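Local coordinates for protein RNA-dependent RNA polymerase (Toscana virus, PDB 6QW0) that probably cleaves host RNA as the metal-dependent cap-snatching endonuclease domain of the viral L protein, supplying capped primers for transcription, at residues 31-36 with 191-195; 110-114 with 149-153; 128-132 with 168-172. All coordinates share one frame; numbering follows the deposited sequence.

Interaction 1 of 3, residues 31-36 with 191-195. With SO4 (sulfate ion), chain E.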
loop_
_atom_site.group_PDB
_atom_site.type_symbol
_atom_site.label_atom_id
_atom_site.label_comp_id
_atom_site.label_asym_id
_atom_site.label_seq_id
_atom_site.Cartn_x
_atom_site.Cartn_y
_atom_site.Cartn_z
ATOM N N THR A 31 4.543 1.698 -23.363
ATOM C CA THR A 31 3.114 1.691 -23.057
ATOM C C THR A 31 2.561 3.112 -23.048
ATOM O O THR A 31 3.204 4.017 -22.502
ATOM C CB THR A 31 2.853 1.042 -21.693
ATOM O OG1 THR A 31 3.395 -0.286 -21.678
ATOM C CG2 THR A 31 1.363 0.961 -21.389
ATOM N N PRO A 32 1.386 3.348 -23.638
ATOM C CA PRO A 32 0.805 4.695 -23.598
ATOM C C PRO A 32 0.523 5.127 -22.170
ATOM O O PRO A 32 0.108 4.332 -21.326
ATOM C CB PRO A 32 -0.491 4.557 -24.405
ATOM C CG PRO A 32 -0.274 3.361 -25.274
ATOM C CD PRO A 32 0.586 2.431 -24.468
ATOM N N ILE A 33 0.767 6.410 -21.912
ATOM C CA ILE A 33 0.548 7.033 -20.618
ATOM C C ILE A 33 -0.547 8.080 -20.810
ATOM O O ILE A 33 -0.446 8.897 -21.729
ATOM C CB ILE A 33 1.826 7.690 -20.067
ATOM C CG1 ILE A 33 2.961 6.662 -19.993
ATOM C CG2 ILE A 33 1.578 8.369 -18.723
ATOM C CD1 ILE A 33 4.318 7.283 -19.678
ATOM N N PRO A 34 -1.610 8.082 -20.015
ATOM C CA PRO A 34 -2.720 8.999 -20.307
ATOM C C PRO A 34 -2.363 10.449 -20.042
ATOM O O PRO A 34 -1.650 10.781 -19.091
ATOM C CB PRO A 34 -3.836 8.526 -19.367
ATOM C CG PRO A 34 -3.085 7.954 -18.193
ATOM C CD PRO A 34 -1.850 7.288 -18.795
ATOM N N ALA A 35 -2.878 11.320 -20.910
ATOM C CA ALA A 35 -2.813 12.754 -20.683
ATOM C C ALA A 35 -3.611 13.135 -19.440
ATOM O O ALA A 35 -4.501 12.410 -19.002
ATOM C CB ALA A 35 -3.376 13.513 -21.886
ATOM N N TYR A 36 -3.279 14.293 -18.879
ATOM C CA TYR A 36 -3.992 14.836 -17.731
ATOM C C TYR A 36 -4.100 16.347 -17.886
ATOM O O TYR A 36 -3.214 16.996 -18.445
ATOM C CB TYR A 36 -3.298 14.486 -16.379
ATOM C CG TYR A 36 -1.799 14.729 -16.374
ATOM C CD1 TYR A 36 -0.916 13.742 -16.801
ATOM C CD2 TYR A 36 -1.264 15.957 -15.981
ATOM C CE1 TYR A 36 0.456 13.961 -16.830
ATOM C CE2 TYR A 36 0.112 16.182 -16.006
ATOM C CZ TYR A 36 0.963 15.181 -16.435
ATOM O OH TYR A 36 2.329 15.399 -16.474
ATOM N N PHE A 191 3.383 1.770 -12.900
ATOM C CA PHE A 191 2.739 2.675 -13.857
ATOM C C PHE A 191 2.021 3.825 -13.147
ATOM O O PHE A 191 2.136 4.991 -13.541
ATOM C CB PHE A 191 1.772 1.880 -14.731
ATOM C CG PHE A 191 1.210 2.659 -15.887
ATOM C CD1 PHE A 191 0.051 3.407 -15.732
ATOM C CD2 PHE A 191 1.827 2.636 -17.127
ATOM C CE1 PHE A 191 -0.487 4.122 -16.788
ATOM C CE2 PHE A 191 1.293 3.353 -18.195
ATOM C CZ PHE A 191 0.140 4.091 -18.028
ATOM N N ARG A 192 1.254 3.512 -12.098
ATOM C CA ARG A 192 0.550 4.554 -11.357
ATOM C C ARG A 192 1.521 5.486 -10.636
ATOM O O ARG A 192 1.259 6.692 -10.529
ATOM C CB ARG A 192 -0.424 3.914 -10.352
ATOM C CG ARG A 192 -1.589 3.167 -11.011
ATOM C CD ARG A 192 -2.574 2.581 -9.952
ATOM N NE ARG A 192 -3.189 3.623 -9.135
ATOM C CZ ARG A 192 -4.461 4.006 -9.221
ATOM N NH1 ARG A 192 -5.286 3.425 -10.088
ATOM N NH2 ARG A 192 -4.907 4.981 -8.444
ATOM N N PHE A 193 2.634 4.941 -10.115
ATOM C CA PHE A 193 3.636 5.767 -9.443
ATOM C C PHE A 193 4.264 6.752 -10.420
ATOM O O PHE A 193 4.419 7.935 -10.101
ATOM C CB PHE A 193 4.711 4.879 -8.796
ATOM C CG PHE A 193 5.788 5.631 -8.055
ATOM C CD1 PHE A 193 5.471 6.545 -7.055
ATOM C CD2 PHE A 193 7.131 5.386 -8.327
ATOM C CE1 PHE A 193 6.465 7.217 -6.359
ATOM C CE2 PHE A 193 8.133 6.052 -7.625
ATOM C CZ PHE A 193 7.805 6.962 -6.646
ATOM N N ARG A 194 4.609 6.280 -11.617
ATOM C CA ARG A 194 5.231 7.159 -12.603
ATOM C C ARG A 194 4.293 8.296 -12.981
ATOM O O ARG A 194 4.715 9.456 -13.086
ATOM C CB ARG A 194 5.625 6.360 -13.839
ATOM C CG ARG A 194 6.750 5.363 -13.588
ATOM C CD ARG A 194 7.036 4.583 -14.848
ATOM N NE ARG A 194 8.208 3.729 -14.713
ATOM C CZ ARG A 194 8.726 3.022 -15.712
ATOM N NH1 ARG A 194 8.171 3.070 -16.922
ATOM N NH2 ARG A 194 9.794 2.267 -15.501
ATOM N N LEU A 195 3.014 7.983 -13.170
ATOM C CA LEU A 195 2.047 9.018 -13.509
ATOM C C LEU A 195 1.855 9.981 -12.346
ATOM O O LEU A 195 1.733 11.197 -12.544
ATOM C CB LEU A 195 0.722 8.374 -13.913
ATOM C CG LEU A 195 -0.382 9.368 -14.256
ATOM C CD1 LEU A 195 0.047 10.239 -15.448
ATOM C CD2 LEU A 195 -1.673 8.628 -14.560
HETATM S S SO4 E . 10.317 -0.744 -17.748
HETATM O O1 SO4 E . 9.926 -1.302 -19.034
HETATM O O2 SO4 E . 10.519 0.696 -17.870
HETATM O O3 SO4 E . 11.556 -1.385 -17.303
HETATM O O4 SO4 E . 9.251 -1.009 -16.794
#

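Interaction 2 of 3, residues 110-114 with 149-153. With MN3 (manganese (III) ion), chain C.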
loop_
_atom_site.group_PDB
_atom_site.type_symbol
_atom_site.label_atom_id
_atom_site.label_comp_id
_atom_site.label_asym_id
_atom_site.label_seq_id
_atom_site.Cartn_x
_atom_site.Cartn_y
_atom_site.Cartn_z
ATOM N N PHE A 110 -2.271 3.797 18.528
ATOM C CA PHE A 110 -2.747 4.834 17.626
ATOM C C PHE A 110 -1.935 4.913 16.343
ATOM O O PHE A 110 -2.105 5.858 15.567
ATOM C CB PHE A 110 -2.761 6.179 18.355
ATOM C CG PHE A 110 -3.530 6.139 19.643
ATOM C CD1 PHE A 110 -4.870 5.794 19.646
ATOM C CD2 PHE A 110 -2.911 6.405 20.851
ATOM C CE1 PHE A 110 -5.588 5.742 20.829
ATOM C CE2 PHE A 110 -3.624 6.356 22.038
ATOM C CZ PHE A 110 -4.962 6.022 22.023
ATOM N N GLN A 111 -1.060 3.941 16.100
ATOM C CA GLN A 111 -0.466 3.799 14.781
ATOM C C GLN A 111 -1.513 3.338 13.777
ATOM O O GLN A 111 -2.459 2.621 14.114
ATOM C CB GLN A 111 0.687 2.799 14.818
ATOM C CG GLN A 111 1.926 3.310 15.513
ATOM C CD GLN A 111 3.134 2.433 15.218
ATOM O OE1 GLN A 111 3.148 1.249 15.556
ATOM N NE2 GLN A 111 4.148 3.008 14.589
ATOM N N SER A 112 -1.318 3.723 12.517
ATOM C CA SER A 112 -2.299 3.479 11.461
ATOM C C SER A 112 -1.601 3.049 10.180
ATOM O O SER A 112 -1.353 3.864 9.280
ATOM C CB SER A 112 -3.154 4.725 11.218
ATOM O OG SER A 112 -4.139 4.486 10.225
ATOM N N PRO A 113 -1.292 1.757 10.047
ATOM C CA PRO A 113 -0.762 1.248 8.774
ATOM C C PRO A 113 -1.796 1.402 7.668
ATOM O O PRO A 113 -2.976 1.665 7.910
ATOM C CB PRO A 113 -0.474 -0.233 9.057
ATOM C CG PRO A 113 -0.775 -0.445 10.534
ATOM C CD PRO A 113 -1.671 0.669 10.961
ATOM N N ASP A 114 -1.348 1.228 6.421
ATOM C CA ASP A 114 -2.245 1.482 5.291
ATOM C C ASP A 114 -3.429 0.519 5.263
ATOM O O ASP A 114 -4.523 0.893 4.822
ATOM C CB ASP A 114 -1.480 1.394 3.971
ATOM C CG ASP A 114 -0.659 2.639 3.698
ATOM O OD1 ASP A 114 -1.230 3.748 3.727
ATOM O OD2 ASP A 114 0.565 2.526 3.495
ATOM N N LYS A 149 9.061 0.422 11.586
ATOM C CA LYS A 149 8.085 1.340 12.152
ATOM C C LYS A 149 6.931 0.600 12.814
ATOM O O LYS A 149 6.396 1.071 13.822
ATOM C CB LYS A 149 7.574 2.273 11.054
ATOM C CG LYS A 149 6.518 3.273 11.510
ATOM C CD LYS A 149 5.982 4.055 10.320
ATOM C CE LYS A 149 5.042 5.170 10.754
ATOM N NZ LYS A 149 5.787 6.261 11.449
ATOM N N TYR A 150 6.543 -0.558 12.276
ATOM C CA TYR A 150 5.345 -1.249 12.734
ATOM C C TYR A 150 5.606 -2.571 13.444
ATOM O O TYR A 150 4.658 -3.151 13.980
ATOM C CB TYR A 150 4.410 -1.495 11.542
ATOM C CG TYR A 150 3.844 -0.201 11.022
ATOM C CD1 TYR A 150 2.977 0.546 11.805
ATOM C CD2 TYR A 150 4.200 0.295 9.774
ATOM C CE1 TYR A 150 2.455 1.747 11.357
ATOM C CE2 TYR A 150 3.679 1.498 9.316
ATOM C CZ TYR A 150 2.808 2.210 10.113
ATOM O OH TYR A 150 2.294 3.403 9.679
ATOM N N GLU A 151 6.853 -3.050 13.479
ATOM C CA GLU A 151 7.118 -4.413 13.939
ATOM C C GLU A 151 6.798 -4.589 15.419
ATOM O O GLU A 151 6.303 -5.646 15.820
ATOM C CB GLU A 151 8.573 -4.803 13.655
ATOM C CG GLU A 151 9.587 -3.866 14.270
ATOM C CD GLU A 151 10.870 -4.554 14.675
ATOM O OE1 GLU A 151 10.820 -5.750 15.036
ATOM O OE2 GLU A 151 11.933 -3.897 14.633
ATOM N N ILE A 152 7.057 -3.568 16.246
ATOM C CA ILE A 152 6.778 -3.687 17.678
ATOM C C ILE A 152 5.278 -3.817 17.917
ATOM O O ILE A 152 4.816 -4.706 18.646
ATOM C CB ILE A 152 7.365 -2.488 18.448
ATOM C CG1 ILE A 152 8.888 -2.609 18.555
ATOM C CG2 ILE A 152 6.743 -2.378 19.845
ATOM C CD1 ILE A 152 9.534 -1.501 19.377
ATOM N N ALA A 153 4.486 -2.932 17.308
ATOM C CA ALA A 153 3.045 -3.005 17.515
ATOM C C ALA A 153 2.480 -4.320 16.988
ATOM O O ALA A 153 1.579 -4.901 17.601
ATOM C CB ALA A 153 2.341 -1.816 16.851
HETATM MN MN MN3 C . 2.116 4.157 3.594
HETATM O O HOH W 1 5.281 -0.252 16.342
HETATM O O HOH W 2 3.990 6.193 13.674
HETATM O O HOH W 3 1.107 5.140 11.643
HETATM O O HOH W 4 1.277 5.958 4.878
HETATM O O HOH W 5 3.809 5.746 4.016
#

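Interaction 3 of 3, residues 128-132 with 168-172. With MN3 (manganese (III) ion), chain C; SO4 (sulfate ion), chain G.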
loop_
_atom_site.group_PDB
_atom_site.type_symbol
_atom_site.label_atom_id
_atom_site.label_comp_id
_atom_site.label_asym_id
_atom_site.label_seq_id
_atom_site.Cartn_x
_atom_site.Cartn_y
_atom_site.Cartn_z
ATOM N N GLU A 128 1.567 -2.213 4.556
ATOM C CA GLU A 128 2.037 -0.834 4.516
ATOM C C GLU A 128 2.626 -0.546 3.147
ATOM O O GLU A 128 3.409 -1.353 2.625
ATOM C CB GLU A 128 3.066 -0.549 5.610
ATOM C CG GLU A 128 3.628 0.860 5.563
ATOM C CD GLU A 128 2.590 1.954 5.810
ATOM O OE1 GLU A 128 1.511 1.705 6.392
ATOM O OE2 GLU A 128 2.868 3.096 5.421
ATOM N N PHE A 129 2.230 0.596 2.574
ATOM C CA PHE A 129 2.702 1.069 1.277
ATOM C C PHE A 129 3.738 2.169 1.474
ATOM O O PHE A 129 3.644 2.971 2.403
ATOM C CB PHE A 129 1.562 1.656 0.427
ATOM C CG PHE A 129 0.311 0.814 0.337
ATOM C CD1 PHE A 129 0.352 -0.543 0.064
ATOM C CD2 PHE A 129 -0.928 1.427 0.463
ATOM C CE1 PHE A 129 -0.834 -1.281 -0.032
ATOM C CE2 PHE A 129 -2.107 0.695 0.364
ATOM C CZ PHE A 129 -2.054 -0.654 0.117
ATOM N N THR A 130 4.705 2.244 0.566
ATOM C CA THR A 130 5.655 3.345 0.640
ATOM C C THR A 130 6.251 3.551 -0.746
ATOM O O THR A 130 6.092 2.715 -1.640
ATOM C CB THR A 130 6.727 3.086 1.719
ATOM O OG1 THR A 130 7.499 4.275 1.961
ATOM C CG2 THR A 130 7.647 1.953 1.318
ATOM N N THR A 131 6.858 4.721 -0.940
ATOM C CA THR A 131 7.446 5.104 -2.221
ATOM C C THR A 131 8.877 5.570 -1.992
ATOM O O THR A 131 9.285 5.855 -0.865
ATOM C CB THR A 131 6.663 6.238 -2.900
ATOM O OG1 THR A 131 6.833 7.442 -2.137
ATOM C CG2 THR A 131 5.176 5.916 -2.982
ATOM N N THR A 132 9.631 5.671 -3.085
ATOM C CA THR A 132 10.943 6.297 -3.039
ATOM C C THR A 132 11.208 6.951 -4.385
ATOM O O THR A 132 10.786 6.437 -5.422
ATOM C CB THR A 132 12.066 5.301 -2.718
ATOM O OG1 THR A 132 13.314 6.004 -2.685
ATOM C CG2 THR A 132 12.150 4.198 -3.764
ATOM N N ILE A 168 4.768 -3.015 0.581
ATOM C CA ILE A 168 5.019 -2.732 -0.835
ATOM C C ILE A 168 5.765 -1.404 -0.924
ATOM O O ILE A 168 5.215 -0.362 -0.542
ATOM C CB ILE A 168 3.727 -2.660 -1.673
ATOM C CG1 ILE A 168 2.826 -3.869 -1.409
ATOM C CG2 ILE A 168 4.072 -2.579 -3.151
ATOM C CD1 ILE A 168 1.475 -3.784 -2.128
ATOM N N ALA A 169 6.995 -1.436 -1.451
ATOM C CA ALA A 169 7.799 -0.231 -1.677
ATOM C C ALA A 169 8.030 -0.052 -3.175
ATOM O O ALA A 169 8.638 -0.917 -3.811
ATOM C CB ALA A 169 9.146 -0.326 -0.954
ATOM N N VAL A 170 7.545 1.069 -3.748
ATOM C CA VAL A 170 7.649 1.290 -5.191
ATOM C C VAL A 170 8.800 2.244 -5.488
ATOM O O VAL A 170 9.065 3.181 -4.726
ATOM C CB VAL A 170 6.321 1.825 -5.774
ATOM C CG1 VAL A 170 5.996 3.188 -5.198
ATOM C CG2 VAL A 170 6.385 1.872 -7.303
ATOM N N HIS A 171 9.505 1.980 -6.588
ATOM C CA HIS A 171 10.446 2.920 -7.182
ATOM C C HIS A 171 10.154 3.004 -8.679
ATOM O O HIS A 171 9.285 2.306 -9.207
ATOM C CB HIS A 171 11.901 2.521 -6.882
ATOM C CG HIS A 171 12.287 1.171 -7.400
ATOM N ND1 HIS A 171 12.981 0.996 -8.581
ATOM C CD2 HIS A 171 12.093 -0.071 -6.891
ATOM C CE1 HIS A 171 13.184 -0.294 -8.784
ATOM N NE2 HIS A 171 12.657 -0.963 -7.771
ATOM N N PHE A 172 10.889 3.875 -9.382
ATOM C CA PHE A 172 10.561 4.145 -10.777
ATOM C C PHE A 172 10.631 2.893 -11.644
ATOM O O PHE A 172 9.907 2.787 -12.642
ATOM C CB PHE A 172 11.497 5.225 -11.327
ATOM C CG PHE A 172 11.075 5.755 -12.678
ATOM C CD1 PHE A 172 10.200 6.826 -12.766
ATOM C CD2 PHE A 172 11.544 5.173 -13.851
ATOM C CE1 PHE A 172 9.802 7.319 -14.003
ATOM C CE2 PHE A 172 11.149 5.658 -15.096
ATOM C CZ PHE A 172 10.270 6.729 -15.165
HETATM MN MN MN3 C . 2.116 4.157 3.594
HETATM S S SO4 G . 5.869 7.545 1.527
HETATM O O1 SO4 G . 5.308 7.375 0.194
HETATM O O2 SO4 G . 5.115 8.585 2.217
HETATM O O3 SO4 G . 5.802 6.300 2.299
HETATM O O4 SO4 G . 7.262 7.958 1.396
HETATM O O HOH W 6 12.050 6.001 -7.859
HETATM O O HOH W 4 1.277 5.958 4.878
HETATM O O HOH W 5 3.809 5.746 4.016
#

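Interaction 1 of 3, residues 31-36 with 191-195
Phe191 and Leu195, one turn apart on helix 183-203, turn their side chains toward an extended, proline-rich loop, 31-36, which leads into the three-stranded antiparallel sheet of this endonuclease domain. No hydrogen bond crosses this apolar contact. With CG anti to its own N (chi1 -171°), Phe191 carries its ring up to the loop. There the Pro32 carbonyl meets the ring edge in plane, with Pro32 O 3.3 Å from Phe191 CZ, and Gln58 NE2 hydrogen-bonds the same oxygen. Pro34 comes head-on to meet the ring, its CD near the ring plane and 3.8 Å from Phe191 CZ, while Thr31 CG2 approaches obliquely at CE2. Ile33 spans both helix residues, CG1 against Phe191 CE2 and CG2 4.1 Å from Leu195 CD1. Leu195 divides its two methyls: CD2 meets Pro34 CG at 4.0 Å, and CD1 lies obliquely by the Tyr36 ring, 3.9 Å from Tyr36 CD1, the two side chains running antiparallel alongside. Glu202 holds the Tyr36 hydroxyl. Beside this patch a sulfate, probably from the crystallisation liquor and also bound by Ser26 OG and the Ile28 and Tyr29 amides, meets the guanidinium edge of Arg194, Arg194 NH2 donating to sulfate O2 at 2.9 Å and 166°.

Interaction 2 of 3, residues 110-114 with 149-153
Gln111, Tyr150 and Pro113 provide most of the buried surface where the loop approaching the metal site packs on helix 136-157. Pro113 and Asp114 are consistent with the Pro-Asp pair of the PD-(D/E)xK nuclease superfamily, and Asp114 OD2 binds a manganese ion at 2.3 Å, a site completed by His79, Glu128, Phe129 and two waters. The Tyr150 ring is enclosed on both faces. Pro113 CB sits over one, 4.3 Å from the ring centroid and 13° off its normal, a CH-pi contact displaced toward the rim; the opposite face is covered by CG of the preceding residue, Lys149, above the centre. Phe94 of helix 94-98 packs against Gln111, Pro113 and Tyr150, extending the cluster.

Gln111 crosses beside the ring, its amide plane inclined 38° to it, and reaches the helix backbone with a chain extended beyond CG. Its NE2 donates to Lys149 O at 3.1 Å in a nearly straight bond of 168°. The acceptor lies in the plane of the amide, whereas the donor stands above the carbonyl plane. The helix is kinked here, without the usual bond from Ala153 N to Lys149 O; instead Ala153 N donates to a water, which lies 2.7 Å from Gln111 OE1. That amide oxygen also touches Ala153 CB. Beyond the glutamine a second water links loop and ring, accepting from Ser112 N at 2.9 Å and hydrogen-bonding Tyr150 OH at 2.9 Å.

Interaction 3 of 3, residues 128-132 with 168-172
The Phe129 ring lies alongside the Ile168 side chain, both projecting from one face of the beta sheet, with Phe129 CE1 4.0 Å from Ile168 CD1. On the same face Thr131 and Val170 repeat the arrangement, Thr131 CG2 meeting Val170 CG1 at 3.6 Å; on the other, Thr130 CG2 rests on Ala169 CB. The three pairs mark the register of two parallel strands, whose axes run 4.7 Å apart at 17°. The main chain supplies an alternating ladder: Ile168 N to Glu128 O, Thr130 N to Ile168 O, Val170 N to Thr130 O, and a weak last rung from Thr132 N to Val170 O. CA-H...O contacts add to it, as from Phe129 CA to Ile168 O.

Strand 124-131 also carries metal ligands. Glu128 is bent at chi2 (64°), and its OE2 binds the manganese ion that Asp114 also binds, at 2.2 Å, while the Phe129 carbonyl oxygen, pointing away from strand 163-171, binds at 2.3 Å. Glu128 is consistent with the acidic (D/E) position of the PD-(D/E)xK motif, with Thr130 two residues on, where the motif has lysine. With OG1 anti to the backbone N (chi1 -169°), Thr130 donates to sulfate O3 at 2.7 Å. Thr131 OG1 donates to O1 of the same ion at 2.8 Å, and a metal-bound water donates to its O3. The sulfate, probably from the crystallisation liquor, thus adjoins the manganese coordination shell.

The strands are joined by helix 136-157 in a beta-alpha-beta crossover. That helix meets Thr130 through Lys146 and the His171 side chain through Ala136 and Ala139, whereas helix 183-203 packs against Val170 through Ile189 and Phe193, and strand 174-177 flanks Ile168.

Overall arrangement
Interactions 2 and 3 build the manganese site from two directions, their centres about 16 Å apart. Loop 110-114 brings Asp114 against strand 128-131, where Asp114 OD2 is 2.7 Å from Phe129 N and Asp114 N is 2.9 Å from Glu128 OE1, both probable hydrogen bonds that would position the neighbouring ligands. Tyr150 also packs on Glu128. Interaction 1 lies on the far side of the chain's centre from interaction 2, about 31 Å between centres, and away from the metal. It still joins interaction 3, about 17 Å away between centres, through helix 183-203: Phe193 packs on Thr131 and Val170, and Arg194 NE hydrogen-bonds Phe172 O at 2.8 Å.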